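Local coordinates for protein glucose 1-dehydrogenase (Haloferax mediterranei, PDB 2VWP) that oxidises D-glucose and several other aldose sugars, using a catalytic zinc ion and NADP(+) or, less readily, NAD(+) as the electron acceptor, at residues F245-T250 and A270-P275; F252-I257 and S276-E281. One frame throughout, in Å; residues are numbered along the deposited sequence.

How the interactions relate
Interactions 1 and 2 lie about 12 Å apart, centre to centre, in the nucleotide-binding domain. Their segments alternate along the chain. Strand 243-248 ends in interaction 1, and helix 253-262 begins in interaction 2. Strand 267-271 then returns to interaction 1, and the chain runs on to strand 279-283 in interaction 2. Interaction 1 is buried in the parallel sheet, while interaction 2 lies at the surface. They meet directly: Pro275 packs on Pro253, and Thr250 OG1 lies 2.7 Å from His255 ND1, probably hydrogen-bonded. Both touch NADPH, interaction 1 from the nicotinamide to the adenosine ribose and interaction 2 at the adenine. Both also reach the second subunit of the homodimer.

Interaction 1. Residues F245-T250 and A270-P275; sequences FIYEAT and ALLGVP. With NDP (NADPH dihydro-nicotinamide-adenine-dinucleotide phosphate), chain B.
Leu272 lays its CD2 methyl over one face of the Tyr247 ring, 3.7 Å from the centroid. This is a CH-pi contact, 21° off the ring normal. The Tyr247 ring gets there because CG is anti to the backbone N (chi1 -175°). Tyr247 OH lies against Leu272 CG, 3.4 Å away, and is hydrogen-bonded to Thr155 of helix 149-165. On the same face of the sheet Ala270 CB packs against both aromatic rings, 4.0 Å from Phe245 CZ. These strands are neighbours in the parallel sheet of a Rossmann fold, paired through Tyr247 with Ala270 and Glu248 with Leu271. Glu248 N donates a nearly straight bond to Ala270 O, 2.8 Å. On the other face the Glu248 chain bends at chi2 (-83°), which turns its carboxylate across to Gly273. Glu248 OE1 accepts Gly273 N at 2.9 Å on its syn side. Glu248 OE2 takes Thr250 N from above the carboxylate plane and is also bonded to Gly251 N. Leu272, Gly273 and Val274 bind NADP(+).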
loop_
_atom_site.group_PDB
_atom_site.type_symbol
_atom_site.label_atom_id
_atom_site.label_comp_id
_atom_site.label_asym_id
_atom_site.label_seq_id
_atom_site.Cartn_x
_atom_site.Cartn_y
_atom_site.Cartn_z
ATOM N N PHE A 245 6.691 9.607 -5.336
ATOM C CA PHE A 245 6.114 8.500 -6.087
ATOM C C PHE A 245 7.166 7.718 -6.860
ATOM O O PHE A 245 8.028 8.302 -7.543
ATOM C CB PHE A 245 5.001 8.992 -7.031
ATOM C CG PHE A 245 4.316 7.880 -7.782
ATOM C CD1 PHE A 245 3.599 6.898 -7.099
ATOM C CD2 PHE A 245 4.410 7.797 -9.170
ATOM C CE1 PHE A 245 2.996 5.856 -7.787
ATOM C CE2 PHE A 245 3.806 6.759 -9.863
ATOM C CZ PHE A 245 3.099 5.787 -9.176
ATOM N N ILE A 246 7.086 6.395 -6.737
ATOM C CA ILE A 246 7.926 5.481 -7.488
ATOM C C ILE A 246 7.035 4.506 -8.246
ATOM O O ILE A 246 6.118 3.905 -7.679
ATOM C CB ILE A 246 8.927 4.695 -6.595
ATOM C CG1 ILE A 246 9.991 5.634 -5.997
ATOM C CG2 ILE A 246 9.615 3.606 -7.406
ATOM C CD1 ILE A 246 10.915 4.964 -4.974
ATOM N N TYR A 247 7.295 4.381 -9.543
ATOM C CA TYR A 247 6.593 3.427 -10.382
ATOM C C TYR A 247 7.603 2.422 -10.871
ATOM O O TYR A 247 8.468 2.756 -11.679
ATOM C CB TYR A 247 5.956 4.175 -11.551
ATOM C CG TYR A 247 5.080 3.360 -12.475
ATOM C CD1 TYR A 247 5.640 2.536 -13.453
ATOM C CD2 TYR A 247 3.682 3.467 -12.420
ATOM C CE1 TYR A 247 4.837 1.815 -14.331
ATOM C CE2 TYR A 247 2.879 2.757 -13.313
ATOM C CZ TYR A 247 3.460 1.937 -14.253
ATOM O OH TYR A 247 2.673 1.234 -15.140
ATOM N N GLU A 248 7.480 1.183 -10.393
ATOM C CA GLU A 248 8.415 0.130 -10.738
ATOM C C GLU A 248 7.981 -0.646 -11.983
ATOM O O GLU A 248 6.908 -1.256 -12.011
ATOM C CB GLU A 248 8.653 -0.793 -9.536
ATOM C CG GLU A 248 9.591 -1.966 -9.825
ATOM C CD GLU A 248 8.904 -3.128 -10.474
ATOM O OE1 GLU A 248 7.808 -3.509 -10.020
ATOM O OE2 GLU A 248 9.469 -3.702 -11.425
ATOM N N ALA A 249 8.833 -0.614 -13.011
ATOM C CA ALA A 249 8.587 -1.313 -14.279
ATOM C C ALA A 249 9.879 -1.955 -14.815
ATOM O O ALA A 249 10.176 -1.876 -16.023
ATOM C CB ALA A 249 7.986 -0.344 -15.319
ATOM N N THR A 250 10.650 -2.572 -13.913
ATOM C CA THR A 250 11.891 -3.270 -14.301
ATOM C C THR A 250 11.734 -4.778 -14.221
ATOM O O THR A 250 12.377 -5.514 -14.969
ATOM C CB THR A 250 13.113 -2.862 -13.420
ATOM O OG1 THR A 250 12.807 -3.102 -12.037
ATOM C CG2 THR A 250 13.485 -1.392 -13.617
ATOM N N ALA A 270 4.355 2.064 -6.624
ATOM C CA ALA A 270 3.565 1.127 -7.405
ATOM C C ALA A 270 4.509 0.096 -7.978
ATOM O O ALA A 270 5.518 0.451 -8.570
ATOM C CB ALA A 270 2.804 1.848 -8.540
ATOM N N LEU A 271 4.163 -1.180 -7.816
ATOM C CA LEU A 271 4.897 -2.287 -8.387
ATOM C C LEU A 271 4.114 -2.898 -9.534
ATOM O O LEU A 271 2.936 -3.246 -9.367
ATOM C CB LEU A 271 5.180 -3.351 -7.316
ATOM C CG LEU A 271 5.837 -2.881 -6.004
ATOM C CD1 LEU A 271 5.991 -4.084 -5.109
ATOM C CD2 LEU A 271 7.174 -2.184 -6.242
ATOM N N LEU A 272 4.772 -3.005 -10.692
ATOM C CA LEU A 272 4.185 -3.591 -11.916
ATOM C C LEU A 272 4.988 -4.784 -12.420
ATOM O O LEU A 272 4.482 -5.599 -13.212
ATOM C CB LEU A 272 4.110 -2.539 -13.049
ATOM C CG LEU A 272 3.091 -1.386 -13.059
ATOM C CD1 LEU A 272 1.693 -1.913 -13.382
ATOM C CD2 LEU A 272 3.094 -0.520 -11.773
ATOM N N GLY A 273 6.235 -4.888 -11.964
ATOM C CA GLY A 273 7.156 -5.944 -12.415
ATOM C C GLY A 273 6.746 -7.346 -12.036
ATOM O O GLY A 273 6.147 -7.573 -10.973
ATOM N N VAL A 274 7.066 -8.304 -12.902
ATOM C CA VAL A 274 6.734 -9.708 -12.649
ATOM C C VAL A 274 8.005 -10.588 -12.669
ATOM O O VAL A 274 8.319 -11.205 -13.695
ATOM C CB VAL A 274 5.646 -10.246 -13.639
ATOM C CG1 VAL A 274 5.148 -11.618 -13.211
ATOM C CG2 VAL A 274 4.458 -9.275 -13.746
ATOM N N PRO A 275 8.741 -10.638 -11.536
ATOM C CA PRO A 275 9.939 -11.482 -11.459
ATOM C C PRO A 275 9.655 -12.927 -11.068
ATOM O O PRO A 275 8.628 -13.217 -10.447
ATOM C CB PRO A 275 10.768 -10.810 -10.366
ATOM C CG PRO A 275 9.749 -10.214 -9.442
ATOM C CD PRO A 275 8.525 -9.882 -10.283
HETATM P PA NDP B . 10.976 -4.255 -20.431
HETATM O O1A NDP B . 11.090 -3.923 -21.873
HETATM O O2A NDP B . 11.771 -5.468 -20.058
HETATM O O5B NDP B . 11.457 -2.999 -19.556
HETATM C C5B NDP B . 12.238 -3.197 -18.412
HETATM C C4B NDP B . 13.376 -2.206 -18.493
HETATM O O4B NDP B . 13.974 -2.170 -17.224
HETATM C C3B NDP B . 14.438 -2.615 -19.516
HETATM O O3B NDP B . 14.605 -1.592 -20.491
HETATM C C2B NDP B . 15.680 -2.858 -18.672
HETATM O O2B NDP B . 16.848 -2.277 -19.202
HETATM C C1B NDP B . 15.359 -2.124 -17.379
HETATM N N9A NDP B . 16.028 -2.731 -16.224
HETATM C C8A NDP B . 15.949 -4.025 -15.751
HETATM N N7A NDP B . 16.752 -4.113 -14.657
HETATM C C5A NDP B . 17.336 -2.898 -14.450
HETATM C C6A NDP B . 18.237 -2.409 -13.503
HETATM N N6A NDP B . 18.830 -3.223 -12.619
HETATM N N1A NDP B . 18.631 -1.084 -13.586
HETATM C C2A NDP B . 18.164 -0.247 -14.574
HETATM N N3A NDP B . 17.277 -0.727 -15.492
HETATM C C4A NDP B . 16.879 -2.024 -15.433
HETATM O O3 NDP B . 9.393 -4.440 -20.086
HETATM P PN NDP B . 8.191 -3.322 -20.092
HETATM O O1N NDP B . 8.663 -1.932 -19.888
HETATM O O2N NDP B . 7.275 -3.554 -21.241
HETATM O O5D NDP B . 7.504 -3.849 -18.718
HETATM C C5D NDP B . 8.170 -3.637 -17.477
HETATM C C4D NDP B . 7.890 -4.710 -16.413
HETATM O O4D NDP B . 6.522 -4.650 -16.051
HETATM C C3D NDP B . 8.189 -6.153 -16.834
HETATM O O3D NDP B . 8.668 -6.908 -15.732
HETATM C C2D NDP B . 6.829 -6.698 -17.215
HETATM O O2D NDP B . 6.715 -8.074 -16.945
HETATM C C1D NDP B . 5.910 -5.903 -16.292
HETATM N N1N NDP B . 4.578 -5.675 -16.847
HETATM C C2N NDP B . 3.553 -5.724 -15.951
HETATM C C3N NDP B . 2.255 -5.357 -16.271
HETATM C C7N NDP B . 1.191 -5.449 -15.198
HETATM O O7N NDP B . -0.143 -5.335 -15.593
HETATM N N7N NDP B . 1.530 -5.627 -13.909
HETATM C C4N NDP B . 1.912 -4.894 -17.679
HETATM C C5N NDP B . 3.127 -4.870 -18.582
HETATM C C6N NDP B . 4.393 -5.252 -18.137
HETATM P P2B NDP B . 17.816 -3.046 -20.234
HETATM O O1X NDP B . 17.079 -3.356 -21.516
HETATM O O2X NDP B . 18.249 -4.375 -19.650
HETATM O O3X NDP B . 18.941 -2.042 -20.412
#

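Interaction 2. Residues F252-I257 and S276-E281; sequences FPKHAI and SDWAFE. With NDP (NADPH dihydro-nicotinamide-adenine-dinucleotide phosphate), chain B.
Lys254 and Phe280 make a cation-pi contact. The ammonium NZ of Lys254 sits almost on the ring normal, 3.9 Å from the Phe280 centroid and 4° off. Nearer the backbone, Lys254 CG lies 3.5 Å from Phe280 CZ. The Lys254 chain is extended until chi4 (62°), where it bends and brings the amine over the ring. The same NZ approaches the indole of Trp278 obliquely, 3.2 Å from CH2. Trp278 is also met at its edge by Pro253, whose CG is 3.6 Å from Trp278 CE3. Phe252 completes this group: its CE1 lies 3.9 Å from Trp278 CZ3, with the two ring planes at 53°.

The contact joins the start of helix 253-262 to the chain leading into strand 279-283. Both elements belong to the Rossmann-type nucleotide-binding domain of this zinc-containing alcohol dehydrogenase family member.

Within the second segment, Phe280 CD2 lies over the centre of a face of the Trp278 ring. Residues 279-281 pair antiparallel with a strand of the second subunit, and Trp278 N is hydrogen-bonded to Asp283 of that subunit. Asp277 forms a salt bridge with Arg289 of the second subunit.

Toward the cofactor, the adenine amino group N6A of NADPH lies over one face of the Phe252 ring, 3.7 Å from CD2. His255 meets the adenine with its ring edge, CE1 being 3.6 Å from NADPH C6A.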
loop_
_atom_site.group_PDB
_atom_site.type_symbol
_atom_site.label_atom_id
_atom_site.label_comp_id
_atom_site.label_asym_id
_atom_site.label_seq_id
_atom_site.Cartn_x
_atom_site.Cartn_y
_atom_site.Cartn_z
ATOM N N PHE A 252 12.779 -6.193 -11.578
ATOM C CA PHE A 252 13.985 -6.476 -10.768
ATOM C C PHE A 252 13.630 -6.514 -9.263
ATOM O O PHE A 252 13.351 -5.470 -8.682
ATOM C CB PHE A 252 15.006 -5.362 -11.040
ATOM C CG PHE A 252 16.433 -5.684 -10.629
ATOM C CD1 PHE A 252 17.101 -6.797 -11.152
ATOM C CD2 PHE A 252 17.133 -4.821 -9.781
ATOM C CE1 PHE A 252 18.431 -7.073 -10.790
ATOM C CE2 PHE A 252 18.463 -5.079 -9.419
ATOM C CZ PHE A 252 19.108 -6.213 -9.919
ATOM N N PRO A 253 13.656 -7.708 -8.623
ATOM C CA PRO A 253 13.192 -7.816 -7.226
ATOM C C PRO A 253 13.847 -6.862 -6.235
ATOM O O PRO A 253 13.184 -6.406 -5.295
ATOM C CB PRO A 253 13.495 -9.271 -6.860
ATOM C CG PRO A 253 13.453 -9.986 -8.171
ATOM C CD PRO A 253 14.091 -9.022 -9.140
ATOM N N LYS A 254 15.126 -6.552 -6.446
ATOM C CA LYS A 254 15.829 -5.606 -5.582
ATOM C C LYS A 254 15.126 -4.255 -5.550
ATOM O O LYS A 254 15.132 -3.563 -4.523
ATOM C CB LYS A 254 17.289 -5.433 -6.019
ATOM C CG LYS A 254 18.177 -6.635 -5.712
ATOM C CD LYS A 254 19.656 -6.250 -5.627
ATOM C CE LYS A 254 20.491 -7.327 -4.928
ATOM N NZ LYS A 254 20.463 -8.621 -5.671
ATOM N N HIS A 255 14.524 -3.879 -6.682
ATOM C CA HIS A 255 13.822 -2.600 -6.774
ATOM C C HIS A 255 12.574 -2.516 -5.902
ATOM O O HIS A 255 12.263 -1.446 -5.401
ATOM C CB HIS A 255 13.493 -2.262 -8.224
ATOM C CG HIS A 255 14.699 -1.931 -9.048
ATOM N ND1 HIS A 255 14.718 -2.053 -10.420
ATOM C CD2 HIS A 255 15.931 -1.498 -8.690
ATOM C CE1 HIS A 255 15.905 -1.695 -10.875
ATOM N NE2 HIS A 255 16.663 -1.363 -9.845
ATOM N N ALA A 256 11.858 -3.631 -5.737
ATOM C CA ALA A 256 10.731 -3.682 -4.794
ATOM C C ALA A 256 11.183 -3.341 -3.368
ATOM O O ALA A 256 10.557 -2.514 -2.688
ATOM C CB ALA A 256 10.031 -5.038 -4.844
ATOM N N ILE A 257 12.299 -3.941 -2.946
ATOM C CA ILE A 257 12.880 -3.702 -1.613
ATOM C C ILE A 257 13.435 -2.294 -1.479
ATOM O O ILE A 257 13.090 -1.553 -0.549
ATOM C CB ILE A 257 14.025 -4.729 -1.280
ATOM C CG1 ILE A 257 13.535 -6.191 -1.379
ATOM C CG2 ILE A 257 14.679 -4.404 0.081
ATOM C CD1 ILE A 257 12.332 -6.546 -0.507
ATOM N N SER A 276 10.567 -13.820 -11.456
ATOM C CA SER A 276 10.599 -15.193 -10.962
ATOM C C SER A 276 11.162 -15.166 -9.545
ATOM O O SER A 276 11.796 -14.187 -9.152
ATOM C CB SER A 276 11.513 -16.054 -11.850
ATOM O OG SER A 276 11.039 -16.123 -13.191
ATOM N N ASP A 277 10.941 -16.239 -8.788
ATOM C CA ASP A 277 11.573 -16.405 -7.481
ATOM C C ASP A 277 13.064 -16.087 -7.541
ATOM O O ASP A 277 13.741 -16.410 -8.523
ATOM C CB ASP A 277 11.367 -17.825 -6.955
ATOM C CG ASP A 277 9.922 -18.120 -6.613
ATOM O OD1 ASP A 277 9.077 -17.206 -6.731
ATOM O OD2 ASP A 277 9.624 -19.274 -6.229
ATOM N N TRP A 278 13.557 -15.417 -6.503
ATOM C CA TRP A 278 14.968 -15.075 -6.388
ATOM C C TRP A 278 15.245 -14.658 -4.955
ATOM O O TRP A 278 14.778 -13.611 -4.513
ATOM C CB TRP A 278 15.369 -13.966 -7.380
ATOM C CG TRP A 278 16.832 -13.582 -7.328
ATOM C CD1 TRP A 278 17.881 -14.382 -6.952
ATOM C CD2 TRP A 278 17.407 -12.318 -7.682
ATOM N NE1 TRP A 278 19.061 -13.688 -7.029
ATOM C CE2 TRP A 278 18.805 -12.422 -7.480
ATOM C CE3 TRP A 278 16.881 -11.108 -8.154
ATOM C CZ2 TRP A 278 19.687 -11.357 -7.726
ATOM C CZ3 TRP A 278 17.755 -10.046 -8.396
ATOM C CH2 TRP A 278 19.145 -10.182 -8.184
ATOM N N ALA A 279 15.992 -15.493 -4.235
ATOM C CA ALA A 279 16.346 -15.240 -2.836
ATOM C C ALA A 279 17.738 -14.634 -2.670
ATOM O O ALA A 279 18.692 -15.031 -3.355
ATOM C CB ALA A 279 16.217 -16.515 -2.020
ATOM N N PHE A 280 17.839 -13.664 -1.764
ATOM C CA PHE A 280 19.107 -13.017 -1.415
ATOM C C PHE A 280 18.967 -12.263 -0.098
ATOM O O PHE A 280 17.880 -12.197 0.472
ATOM C CB PHE A 280 19.616 -12.071 -2.519
ATOM C CG PHE A 280 18.586 -11.094 -3.024
ATOM C CD1 PHE A 280 18.425 -9.848 -2.414
ATOM C CD2 PHE A 280 17.795 -11.410 -4.132
ATOM C CE1 PHE A 280 17.476 -8.933 -2.897
ATOM C CE2 PHE A 280 16.841 -10.508 -4.618
ATOM C CZ PHE A 280 16.682 -9.272 -4.003
ATOM N N GLU A 281 20.068 -11.692 0.373
ATOM C CA GLU A 281 20.098 -11.059 1.683
ATOM C C GLU A 281 19.429 -9.686 1.666
ATOM O O GLU A 281 19.837 -8.777 0.943
ATOM C CB GLU A 281 21.526 -10.972 2.231
ATOM C CG GLU A 281 21.593 -10.977 3.762
ATOM C CD GLU A 281 22.920 -10.465 4.314
ATOM O OE1 GLU A 281 23.509 -9.524 3.724
ATOM O OE2 GLU A 281 23.366 -11.002 5.354
HETATM P PA NDP B . 10.976 -4.255 -20.431
HETATM O O1A NDP B . 11.090 -3.923 -21.873
HETATM O O2A NDP B . 11.771 -5.468 -20.058
HETATM O O5B NDP B . 11.457 -2.999 -19.556
HETATM C C5B NDP B . 12.238 -3.197 -18.412
HETATM C C4B NDP B . 13.376 -2.206 -18.493
HETATM O O4B NDP B . 13.974 -2.170 -17.224
HETATM C C3B NDP B . 14.438 -2.615 -19.516
HETATM O O3B NDP B . 14.605 -1.592 -20.491
HETATM C C2B NDP B . 15.680 -2.858 -18.672
HETATM O O2B NDP B . 16.848 -2.277 -19.202
HETATM C C1B NDP B . 15.359 -2.124 -17.379
HETATM N N9A NDP B . 16.028 -2.731 -16.224
HETATM C C8A NDP B . 15.949 -4.025 -15.751
HETATM N N7A NDP B . 16.752 -4.113 -14.657
HETATM C C5A NDP B . 17.336 -2.898 -14.450
HETATM C C6A NDP B . 18.237 -2.409 -13.503
HETATM N N6A NDP B . 18.830 -3.223 -12.619
HETATM N N1A NDP B . 18.631 -1.084 -13.586
HETATM C C2A NDP B . 18.164 -0.247 -14.574
HETATM N N3A NDP B . 17.277 -0.727 -15.492
HETATM C C4A NDP B . 16.879 -2.024 -15.433
HETATM O O3 NDP B . 9.393 -4.440 -20.086
HETATM P PN NDP B . 8.191 -3.322 -20.092
HETATM O O1N NDP B . 8.663 -1.932 -19.888
HETATM O O2N NDP B . 7.275 -3.554 -21.241
HETATM O O5D NDP B . 7.504 -3.849 -18.718
HETATM C C5D NDP B . 8.170 -3.637 -17.477
HETATM C C4D NDP B . 7.890 -4.710 -16.413
HETATM O O4D NDP B . 6.522 -4.650 -16.051
HETATM C C3D NDP B . 8.189 -6.153 -16.834
HETATM O O3D NDP B . 8.668 -6.908 -15.732
HETATM C C2D NDP B . 6.829 -6.698 -17.215
HETATM O O2D NDP B . 6.715 -8.074 -16.945
HETATM C C1D NDP B . 5.910 -5.903 -16.292
HETATM N N1N NDP B . 4.578 -5.675 -16.847
HETATM C C2N NDP B . 3.553 -5.724 -15.951
HETATM C C3N NDP B . 2.255 -5.357 -16.271
HETATM C C7N NDP B . 1.191 -5.449 -15.198
HETATM O O7N NDP B . -0.143 -5.335 -15.593
HETATM N N7N NDP B . 1.530 -5.627 -13.909
HETATM C C4N NDP B . 1.912 -4.894 -17.679
HETATM C C5N NDP B . 3.127 -4.870 -18.582
HETATM C C6N NDP B . 4.393 -5.252 -18.137
HETATM P P2B NDP B . 17.816 -3.046 -20.234
HETATM O O1X NDP B . 17.079 -3.356 -21.516
HETATM O O2X NDP B . 18.249 -4.375 -19.650
HETATM O O3X NDP B . 18.941 -2.042 -20.412
#